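Long-range contacts in pesticidal crystal protein Cry4Aa (Bacillus thuringiensis, PDB 2C9K), which promotes colloidosmotic lysis of insect midgut epithelial cells by binding to them, and acts as a toxin against mosquito larvae: residues A189-T194 with L563-F568; N221-N226 with Y264-F269; D461-I466 with T509-N514. All blocks are in the same frame, centred on the assembly; numbering follows the deposited sequence.

Interaction 1: residues A189-T194 with L563-F568; sequences AIEDYT and LKYKDF
The phenol of Y565 lies along one side of a helix at I190, E191 and T194, a domain contact of the three-domain delta endotoxin fold: helix 183-208 belongs to the N-terminal helical bundle, whereas 563-568 is a loop with a short 3-10 turn in the C-terminal beta domain. Y565 is by far the largest contributor, giving 101 Å² of the 240 Å² buried. Its CG stands anti to the backbone N (chi1 174°), which throws the ring out from the turn and across the helix, its hydroxyl end at I190. The ring crosses the I190 and E191 side chains obliquely and T194 at about a right angle, with E191 N above one face.

The close-packed part is the hydroxyl end of this ring. The I190 CG2 methyl lies 3.4 Å from Y565 CZ and 3.3 Å from Y565 OH, and I190 in turn rests on L151 of helix 140-164. Nearer the root of the side chain, T194 CG2 meets Y565 CB at 3.9 Å, while E191 CB approaches Y565 CD2 at 3.7 Å. No hydrogen bond joins the two segments, although Y565 N is held by OD1 of N195, next after T194 in the helix.

Toward solvent the packing thins. The extended E191 chain runs side by side with K566, and E191 OE1 comes only to 3.9 Å from K566 CB. Beyond that the lysine bends away, leaving K566 NZ 5.4 Å from E191 OE2: the opposite charges may attract, but they do not pair.

Each partner is also braced internally. In the turn, D567 OD1 accepts from K564 N, met from above the carboxylate plane. In the helix, I190 O takes two donors, T194 N at 3.2 Å and T194 OG1 at 2.7 Å.

Interaction 2: residues N221-N226 with Y264-F269; sequences NWNTYN and YQVLNF
The first turn of the last helix of the N-terminal bundle, 222-240, is laid against strand 262-267 of the next domain through N223, N226 and W222 on one side and Y264, V266 and F269 on the other. The axes of the short segments approach to 9.4 Å and run roughly antiparallel, at 149°. At the helix start, N223 CB sits over the centre of the F269 ring in a CH-pi contact, 3.4 Å from its centroid. With CG anti to the backbone N (chi1 -165°), the N223 amide stands at 53° to the ring plane, its OD1 near F269 CD2 and CG and its ND2 toward V266 CG1. N221, the N-cap, accepts from T224 N with its OD1, and this same oxygen lies 3.6 Å from F269 CZ; its ND2 is bound to D213.

Strand 262-267 is an outer strand of a three-stranded antiparallel sheet, one of the sheets that make up the beta-prism domain of this family, and V266 CG1 packs on W222 CZ3 at 3.8 Å while W222 NE1 bonds to E283. One turn on, N226 ND2 donates to Y264 O at 2.9 Å, approaching from above the carbonyl plane and not along a lone pair; T230 OG1 also bonds to this carbonyl. N226 OD1 accepts from R229 NH2 and from a water at 2.5 Å, which in turn takes a weak bond from Y264 N.

Interaction 3: residues D461-I466 with T509-N514; sequences DPKNTI and TCQHSN
A loop meets the end of a strand obliquely, their touching parts 63° apart, and is joined to it by a single bridge between the two, I466 with H512. I466 N donates to Q511 O at 3.2 Å, and I466 O receives a weak bond from S513 N; bonding to both neighbours of H512 is the pattern of a parallel bridge. S513 OG, anti to its own carbonyl carbon (chi1 -57°), turns back to donate to the same I466 O at 2.5 Å. T465 CA adds a CA-H...O contact to Q511 O at 3.0 Å.

Residues 461-466 lie in the connection from strand 450-457 of the prism domain to strand 471-475 of the C-terminal beta-sandwich, whose strand 505-511 they meet here. D461 OD1 accepts K463 N in an Asx turn, and its OD2 takes T465 N.

K463 and Q511 lie side by side, pointing the same way, K463 CD 3.2 Å from Q511 OE1, and Q511 N gives K463 O a weak bond. On the buried flank, I466 CD1 packs on C510 CB at 3.5 Å, and I466 CB lies in the plane of the H512 ring at its edge. N464 ND2 donates to T509 O, though the position of ND2 is less sure; N464 OD1 is held by K478 NZ.

How the interactions relate
All three contacts are partly buried and join parts of different domains, or the passage between them. Interactions 1 and 2 use consecutive helices of the bundle, 183-208 and 222-240, yet their centres are about 30 Å apart, one meeting the C-terminal sandwich and the other the prism. Interaction 3 lies about 35 Å from interaction 2, centre to centre, on the opposite side of the chain's centre, and has no helix. The chemistry follows the elements: interaction 1 is mainly van der Waals packing round one tyrosine, with no hydrogen bond across it, interaction 2 combines CH-pi packing with one amide bond, and interaction 3 rests largely on backbone groups. Only interaction 1 has a clearly exposed touching residue, K566.

Interaction 1: residues A189-T194 with L563-F568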
loop_
_atom_site.group_PDB
_atom_site.type_symbol
_atom_site.label_atom_id
_atom_site.label_comp_id
_atom_site.label_asym_id
_atom_site.label_seq_id
_atom_site.Cartn_x
_atom_site.Cartn_y
_atom_site.Cartn_z
ATOM N N ALA A 189 -16.851 -11.850 -6.895
ATOM C CA ALA A 189 -15.588 -12.348 -6.349
ATOM C C ALA A 189 -14.696 -11.192 -5.882
ATOM O O ALA A 189 -13.983 -11.311 -4.877
ATOM C CB ALA A 189 -14.860 -13.178 -7.400
ATOM N N ILE A 190 -14.731 -10.084 -6.624
ATOM C CA ILE A 190 -13.950 -8.894 -6.283
ATOM C C ILE A 190 -14.524 -8.320 -4.995
ATOM O O ILE A 190 -13.787 -7.896 -4.099
ATOM C CB ILE A 190 -14.048 -7.803 -7.385
ATOM C CG1 ILE A 190 -13.256 -8.230 -8.621
ATOM C CG2 ILE A 190 -13.550 -6.471 -6.855
ATOM C CD1 ILE A 190 -13.405 -7.289 -9.802
ATOM N N GLU A 191 -15.849 -8.320 -4.906
ATOM C CA GLU A 191 -16.514 -7.795 -3.732
ATOM C C GLU A 191 -16.300 -8.675 -2.503
ATOM O O GLU A 191 -15.871 -8.183 -1.456
ATOM C CB GLU A 191 -18.010 -7.632 -3.997
ATOM C CG GLU A 191 -18.765 -7.043 -2.814
ATOM C CD GLU A 191 -20.208 -6.734 -3.140
ATOM O OE1 GLU A 191 -20.459 -6.100 -4.185
ATOM O OE2 GLU A 191 -21.095 -7.112 -2.352
ATOM N N ASP A 192 -16.589 -9.966 -2.625
ATOM C CA ASP A 192 -16.436 -10.870 -1.493
ATOM C C ASP A 192 -15.020 -10.960 -0.969
ATOM O O ASP A 192 -14.790 -10.867 0.232
ATOM C CB ASP A 192 -16.929 -12.265 -1.853
ATOM C CG ASP A 192 -18.422 -12.310 -2.067
ATOM O OD1 ASP A 192 -19.117 -11.351 -1.656
ATOM O OD2 ASP A 192 -18.904 -13.313 -2.636
ATOM N N TYR A 193 -14.071 -11.150 -1.872
ATOM C CA TYR A 193 -12.670 -11.248 -1.483
ATOM C C TYR A 193 -12.186 -9.974 -0.794
ATOM O O TYR A 193 -11.483 -10.031 0.210
ATOM C CB TYR A 193 -11.825 -11.561 -2.711
ATOM C CG TYR A 193 -11.972 -12.994 -3.164
ATOM C CD1 TYR A 193 -11.724 -13.362 -4.483
ATOM C CD2 TYR A 193 -12.329 -13.997 -2.258
ATOM C CE1 TYR A 193 -11.828 -14.693 -4.890
ATOM C CE2 TYR A 193 -12.430 -15.330 -2.659
ATOM C CZ TYR A 193 -12.179 -15.668 -3.972
ATOM O OH TYR A 193 -12.261 -16.983 -4.366
ATOM N N THR A 194 -12.570 -8.822 -1.329
ATOM C CA THR A 194 -12.184 -7.553 -0.730
ATOM C C THR A 194 -12.717 -7.468 0.698
ATOM O O THR A 194 -11.944 -7.313 1.635
ATOM C CB THR A 194 -12.727 -6.357 -1.538
ATOM O OG1 THR A 194 -12.031 -6.273 -2.787
ATOM C CG2 THR A 194 -12.529 -5.061 -0.770
ATOM N N LEU A 563 -16.191 1.325 5.563
ATOM C CA LEU A 563 -17.001 1.293 4.352
ATOM C C LEU A 563 -16.685 0.004 3.597
ATOM O O LEU A 563 -15.544 -0.471 3.597
ATOM C CB LEU A 563 -16.694 2.490 3.448
ATOM C CG LEU A 563 -17.137 3.883 3.900
ATOM C CD1 LEU A 563 -16.874 4.888 2.783
ATOM C CD2 LEU A 563 -18.615 3.867 4.251
ATOM N N LYS A 564 -17.697 -0.571 2.958
ATOM C CA LYS A 564 -17.494 -1.800 2.219
ATOM C C LYS A 564 -17.172 -1.489 0.776
ATOM O O LYS A 564 -17.264 -0.346 0.338
ATOM C CB LYS A 564 -18.735 -2.685 2.300
ATOM C CG LYS A 564 -19.173 -2.986 3.717
ATOM C CD LYS A 564 -18.030 -3.529 4.538
ATOM C CE LYS A 564 -18.396 -3.589 6.007
ATOM N NZ LYS A 564 -17.205 -3.886 6.853
ATOM N N TYR A 565 -16.785 -2.521 0.042
ATOM C CA TYR A 565 -16.434 -2.382 -1.359
ATOM C C TYR A 565 -17.597 -1.813 -2.158
ATOM O O TYR A 565 -17.411 -0.937 -2.995
ATOM C CB TYR A 565 -16.036 -3.745 -1.925
ATOM C CG TYR A 565 -15.800 -3.740 -3.411
ATOM C CD1 TYR A 565 -14.580 -3.332 -3.948
ATOM C CD2 TYR A 565 -16.809 -4.124 -4.285
ATOM C CE1 TYR A 565 -14.378 -3.310 -5.321
ATOM C CE2 TYR A 565 -16.617 -4.102 -5.654
ATOM C CZ TYR A 565 -15.409 -3.697 -6.163
ATOM O OH TYR A 565 -15.257 -3.668 -7.522
ATOM N N LYS A 566 -18.797 -2.313 -1.901
ATOM C CA LYS A 566 -19.981 -1.849 -2.611
ATOM C C LYS A 566 -20.307 -0.387 -2.310
ATOM O O LYS A 566 -21.060 0.250 -3.042
ATOM C CB LYS A 566 -21.168 -2.751 -2.253
ATOM C CG LYS A 566 -22.510 -2.301 -2.794
ATOM C CD LYS A 566 -23.206 -1.360 -1.823
ATOM C CE LYS A 566 -23.585 -2.083 -0.540
ATOM N NZ LYS A 566 -24.507 -3.226 -0.820
ATOM N N ASP A 567 -19.718 0.143 -1.239
ATOM C CA ASP A 567 -19.953 1.523 -0.820
ATOM C C ASP A 567 -19.324 2.563 -1.728
ATOM O O ASP A 567 -19.735 3.720 -1.713
ATOM C CB ASP A 567 -19.467 1.732 0.617
ATOM C CG ASP A 567 -20.284 0.941 1.630
ATOM O OD1 ASP A 567 -19.860 0.848 2.802
ATOM O OD2 ASP A 567 -21.357 0.417 1.251
ATOM N N PHE A 568 -18.325 2.167 -2.509
ATOM C CA PHE A 568 -17.693 3.098 -3.435
ATOM C C PHE A 568 -18.245 2.860 -4.829
ATOM O O PHE A 568 -18.366 1.717 -5.268
ATOM C CB PHE A 568 -16.173 2.929 -3.438
ATOM C CG PHE A 568 -15.513 3.390 -2.165
ATOM C CD1 PHE A 568 -15.445 2.553 -1.055
ATOM C CD2 PHE A 568 -14.999 4.679 -2.063
ATOM C CE1 PHE A 568 -14.883 2.990 0.132
ATOM C CE2 PHE A 568 -14.435 5.130 -0.878
ATOM C CZ PHE A 568 -14.377 4.281 0.224
#

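Interaction 2: residues N221-N226 with Y264-F269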
loop_
_atom_site.group_PDB
_atom_site.type_symbol
_atom_site.label_atom_id
_atom_site.label_comp_id
_atom_site.label_asym_id
_atom_site.label_seq_id
_atom_site.Cartn_x
_atom_site.Cartn_y
_atom_site.Cartn_z
ATOM N N ASN A 221 0.470 -4.426 23.205
ATOM C CA ASN A 221 1.764 -4.222 22.558
ATOM C C ASN A 221 1.662 -3.518 21.204
ATOM O O ASN A 221 1.341 -4.144 20.188
ATOM C CB ASN A 221 2.490 -5.546 22.372
ATOM C CG ASN A 221 3.932 -5.351 21.965
ATOM O OD1 ASN A 221 4.231 -4.544 21.089
ATOM N ND2 ASN A 221 4.835 -6.089 22.599
ATOM N N TRP A 222 1.956 -2.219 21.199
ATOM C CA TRP A 222 1.904 -1.403 19.987
ATOM C C TRP A 222 2.849 -1.843 18.856
ATOM O O TRP A 222 2.482 -1.777 17.682
ATOM C CB TRP A 222 2.195 0.062 20.330
ATOM C CG TRP A 222 2.235 0.944 19.130
ATOM C CD1 TRP A 222 1.179 1.552 18.518
ATOM C CD2 TRP A 222 3.384 1.257 18.350
ATOM N NE1 TRP A 222 1.600 2.224 17.401
ATOM C CE2 TRP A 222 2.952 2.059 17.273
ATOM C CE3 TRP A 222 4.741 0.932 18.452
ATOM C CZ2 TRP A 222 3.828 2.542 16.307
ATOM C CZ3 TRP A 222 5.608 1.414 17.489
ATOM C CH2 TRP A 222 5.147 2.212 16.432
ATOM N N ASN A 223 4.058 -2.282 19.196
ATOM C CA ASN A 223 5.013 -2.704 18.170
ATOM C C ASN A 223 4.498 -3.937 17.440
ATOM O O ASN A 223 4.721 -4.115 16.242
ATOM C CB ASN A 223 6.385 -3.012 18.781
ATOM C CG ASN A 223 7.481 -3.093 17.728
ATOM O OD1 ASN A 223 8.597 -3.516 18.008
ATOM N ND2 ASN A 223 7.163 -2.676 16.506
ATOM N N THR A 224 3.808 -4.795 18.178
ATOM C CA THR A 224 3.256 -6.010 17.595
ATOM C C THR A 224 2.132 -5.609 16.647
ATOM O O THR A 224 1.983 -6.153 15.566
ATOM C CB THR A 224 2.719 -6.935 18.705
ATOM O OG1 THR A 224 3.814 -7.366 19.527
ATOM C CG2 THR A 224 2.008 -8.136 18.106
ATOM N N TYR A 225 1.356 -4.629 17.080
ATOM C CA TYR A 225 0.244 -4.114 16.313
ATOM C C TYR A 225 0.806 -3.533 15.024
ATOM O O TYR A 225 0.311 -3.794 13.931
ATOM C CB TYR A 225 -0.458 -3.019 17.131
ATOM C CG TYR A 225 -1.664 -2.411 16.461
ATOM C CD1 TYR A 225 -2.948 -2.888 16.717
ATOM C CD2 TYR A 225 -1.519 -1.379 15.545
ATOM C CE1 TYR A 225 -4.056 -2.350 16.074
ATOM C CE2 TYR A 225 -2.615 -0.840 14.898
ATOM C CZ TYR A 225 -3.877 -1.326 15.166
ATOM O OH TYR A 225 -4.952 -0.762 14.529
ATOM N N ASN A 226 1.864 -2.749 15.157
ATOM C CA ASN A 226 2.472 -2.114 14.003
ATOM C C ASN A 226 3.121 -3.106 13.029
ATOM O O ASN A 226 3.022 -2.938 11.813
ATOM C CB ASN A 226 3.498 -1.083 14.474
ATOM C CG ASN A 226 4.092 -0.300 13.333
ATOM O OD1 ASN A 226 3.413 0.511 12.698
ATOM N ND2 ASN A 226 5.372 -0.539 13.054
ATOM N N TYR A 264 5.277 1.698 8.703
ATOM C CA TYR A 264 6.392 2.066 9.571
ATOM C C TYR A 264 7.180 0.908 10.155
ATOM O O TYR A 264 6.639 -0.166 10.418
ATOM C CB TYR A 264 5.882 2.920 10.748
ATOM C CG TYR A 264 4.914 4.033 10.384
ATOM C CD1 TYR A 264 3.604 3.751 10.023
ATOM C CD2 TYR A 264 5.313 5.371 10.410
ATOM C CE1 TYR A 264 2.712 4.765 9.701
ATOM C CE2 TYR A 264 4.431 6.393 10.089
ATOM C CZ TYR A 264 3.128 6.086 9.733
ATOM O OH TYR A 264 2.238 7.093 9.403
ATOM N N GLN A 265 8.467 1.155 10.367
ATOM C CA GLN A 265 9.367 0.185 10.975
ATOM C C GLN A 265 9.880 0.968 12.186
ATOM O O GLN A 265 10.076 2.181 12.093
ATOM C CB GLN A 265 10.503 -0.172 10.007
ATOM C CG GLN A 265 10.030 -0.868 8.726
ATOM C CD GLN A 265 11.170 -1.226 7.766
ATOM O OE1 GLN A 265 12.123 -0.465 7.600
ATOM N NE2 GLN A 265 11.057 -2.377 7.113
ATOM N N VAL A 266 10.086 0.314 13.325
ATOM C CA VAL A 266 10.529 1.064 14.499
ATOM C C VAL A 266 11.882 0.694 15.116
ATOM O O VAL A 266 12.369 -0.428 14.977
ATOM C CB VAL A 266 9.406 1.063 15.591
ATOM C CG1 VAL A 266 8.315 0.080 15.209
ATOM C CG2 VAL A 266 9.978 0.748 16.961
ATOM N N LEU A 267 12.483 1.670 15.792
ATOM C CA LEU A 267 13.779 1.497 16.429
ATOM C C LEU A 267 13.716 1.869 17.906
ATOM O O LEU A 267 13.074 2.862 18.277
ATOM C CB LEU A 267 14.827 2.371 15.725
ATOM C CG LEU A 267 16.179 2.610 16.417
ATOM C CD1 LEU A 267 16.961 1.307 16.553
ATOM C CD2 LEU A 267 16.971 3.625 15.616
ATOM N N ASN A 268 14.395 1.061 18.727
ATOM C CA ASN A 268 14.494 1.232 20.179
ATOM C C ASN A 268 13.215 1.022 20.970
ATOM O O ASN A 268 13.043 1.587 22.048
ATOM C CB ASN A 268 15.066 2.605 20.529
ATOM C CG ASN A 268 16.530 2.726 20.181
ATOM O OD1 ASN A 268 17.260 1.727 20.117
ATOM N ND2 ASN A 268 16.978 3.953 19.968
ATOM N N PHE A 269 12.324 0.194 20.441
ATOM C CA PHE A 269 11.070 -0.080 21.111
ATOM C C PHE A 269 11.267 -0.822 22.429
ATOM O O PHE A 269 10.788 -0.399 23.483
ATOM C CB PHE A 269 10.168 -0.926 20.221
ATOM C CG PHE A 269 8.923 -1.380 20.913
ATOM C CD1 PHE A 269 7.878 -0.490 21.141
ATOM C CD2 PHE A 269 8.823 -2.675 21.408
ATOM C CE1 PHE A 269 6.748 -0.885 21.861
ATOM C CE2 PHE A 269 7.698 -3.076 22.127
ATOM C CZ PHE A 269 6.660 -2.180 22.354
HETATM O O HOH W 1 2.706 0.244 10.349
#

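Interaction 3: residues D461-I466 with T509-N514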
loop_
_atom_site.group_PDB
_atom_site.type_symbol
_atom_site.label_atom_id
_atom_site.label_comp_id
_atom_site.label_asym_id
_atom_site.label_seq_id
_atom_site.Cartn_x
_atom_site.Cartn_y
_atom_site.Cartn_z
ATOM N N ASP A 461 3.627 8.206 -8.271
ATOM C CA ASP A 461 4.289 9.118 -9.196
ATOM C C ASP A 461 4.413 10.545 -8.664
ATOM O O ASP A 461 3.459 11.097 -8.117
ATOM C CB ASP A 461 3.528 9.122 -10.522
ATOM C CG ASP A 461 4.284 9.825 -11.624
ATOM O OD1 ASP A 461 5.489 10.086 -11.434
ATOM O OD2 ASP A 461 3.683 10.104 -12.685
ATOM N N PRO A 462 5.599 11.159 -8.807
ATOM C CA PRO A 462 5.834 12.531 -8.337
ATOM C C PRO A 462 5.297 13.564 -9.322
ATOM O O PRO A 462 5.182 14.749 -9.001
ATOM C CB PRO A 462 7.358 12.618 -8.247
ATOM C CG PRO A 462 7.811 11.205 -8.207
ATOM C CD PRO A 462 6.874 10.512 -9.143
ATOM N N LYS A 463 4.963 13.104 -10.520
ATOM C CA LYS A 463 4.486 13.999 -11.560
ATOM C C LYS A 463 3.010 13.842 -11.909
ATOM O O LYS A 463 2.511 14.523 -12.797
ATOM C CB LYS A 463 5.356 13.813 -12.815
ATOM C CG LYS A 463 6.840 14.142 -12.604
ATOM C CD LYS A 463 7.058 15.650 -12.556
ATOM C CE LYS A 463 8.427 16.044 -12.002
ATOM N NZ LYS A 463 8.510 15.850 -10.516
ATOM N N ASN A 464 2.312 12.961 -11.202
ATOM C CA ASN A 464 0.892 12.733 -11.462
ATOM C C ASN A 464 0.621 12.577 -12.950
ATOM O O ASN A 464 -0.405 13.051 -13.445
ATOM C CB ASN A 464 0.041 13.904 -10.947
ATOM C CG ASN A 464 -0.196 13.843 -9.456
ATOM O OD1 ASN A 464 -0.373 12.770 -8.893
ATOM N ND2 ASN A 464 -0.218 15.001 -8.810
ATOM N N THR A 465 1.507 11.907 -13.672
ATOM C CA THR A 465 1.288 11.803 -15.106
ATOM C C THR A 465 -0.027 11.146 -15.511
ATOM O O THR A 465 -0.546 10.237 -14.850
ATOM C CB THR A 465 2.447 11.085 -15.824
ATOM O OG1 THR A 465 2.314 9.671 -15.661
ATOM C CG2 THR A 465 3.780 11.541 -15.250
ATOM N N ILE A 466 -0.562 11.651 -16.614
ATOM C CA ILE A 466 -1.797 11.158 -17.181
ATOM C C ILE A 466 -1.378 10.511 -18.485
ATOM O O ILE A 466 -0.808 11.171 -19.352
ATOM C CB ILE A 466 -2.777 12.329 -17.423
ATOM C CG1 ILE A 466 -3.164 12.930 -16.062
ATOM C CG2 ILE A 466 -4.000 11.850 -18.195
ATOM C CD1 ILE A 466 -4.071 14.128 -16.101
ATOM N N THR A 509 -2.516 18.603 -9.000
ATOM C CA THR A 509 -1.831 19.040 -10.214
ATOM C C THR A 509 -1.297 17.843 -11.001
ATOM O O THR A 509 -0.640 16.971 -10.444
ATOM C CB THR A 509 -0.659 19.963 -9.866
ATOM O OG1 THR A 509 -1.119 20.993 -8.988
ATOM C CG2 THR A 509 -0.092 20.602 -11.123
ATOM N N CYS A 510 -1.574 17.809 -12.299
ATOM C CA CYS A 510 -1.123 16.699 -13.141
ATOM C C CYS A 510 -0.274 17.158 -14.311
ATOM O O CYS A 510 -0.417 18.279 -14.794
ATOM C CB CYS A 510 -2.320 15.926 -13.689
ATOM S SG CYS A 510 -3.479 15.407 -12.430
ATOM N N GLN A 511 0.610 16.279 -14.761
ATOM C CA GLN A 511 1.478 16.568 -15.887
ATOM C C GLN A 511 1.086 15.570 -16.969
ATOM O O GLN A 511 1.145 14.361 -16.752
ATOM C CB GLN A 511 2.937 16.373 -15.487
ATOM C CG GLN A 511 3.940 16.879 -16.515
ATOM C CD GLN A 511 5.388 16.734 -16.051
ATOM O OE1 GLN A 511 5.770 17.243 -14.993
ATOM N NE2 GLN A 511 6.197 16.043 -16.846
ATOM N N HIS A 512 0.665 16.071 -18.127
ATOM C CA HIS A 512 0.250 15.187 -19.203
ATOM C C HIS A 512 1.452 14.527 -19.870
ATOM O O HIS A 512 2.588 14.985 -19.712
ATOM C CB HIS A 512 -0.553 15.960 -20.252
ATOM C CG HIS A 512 -1.339 15.080 -21.172
ATOM N ND1 HIS A 512 -1.404 15.290 -22.533
ATOM C CD2 HIS A 512 -2.087 13.979 -20.929
ATOM C CE1 HIS A 512 -2.156 14.356 -23.087
ATOM N NE2 HIS A 512 -2.582 13.548 -22.135
ATOM N N SER A 513 1.196 13.445 -20.605
ATOM C CA SER A 513 2.250 12.733 -21.323
ATOM C C SER A 513 2.724 13.580 -22.497
ATOM O O SER A 513 2.188 14.662 -22.751
ATOM C CB SER A 513 1.728 11.406 -21.848
ATOM O OG SER A 513 1.229 10.627 -20.784
ATOM N N ASN A 514 3.728 13.092 -23.218
ATOM C CA ASN A 514 4.255 13.839 -24.352
ATOM C C ASN A 514 3.455 13.566 -25.619
ATOM O O ASN A 514 4.014 13.359 -26.695
ATOM C CB ASN A 514 5.729 13.498 -24.556
ATOM C CG ASN A 514 6.360 14.294 -25.667
ATOM O OD1 ASN A 514 6.107 15.487 -25.812
ATOM N ND2 ASN A 514 7.198 13.637 -26.458
#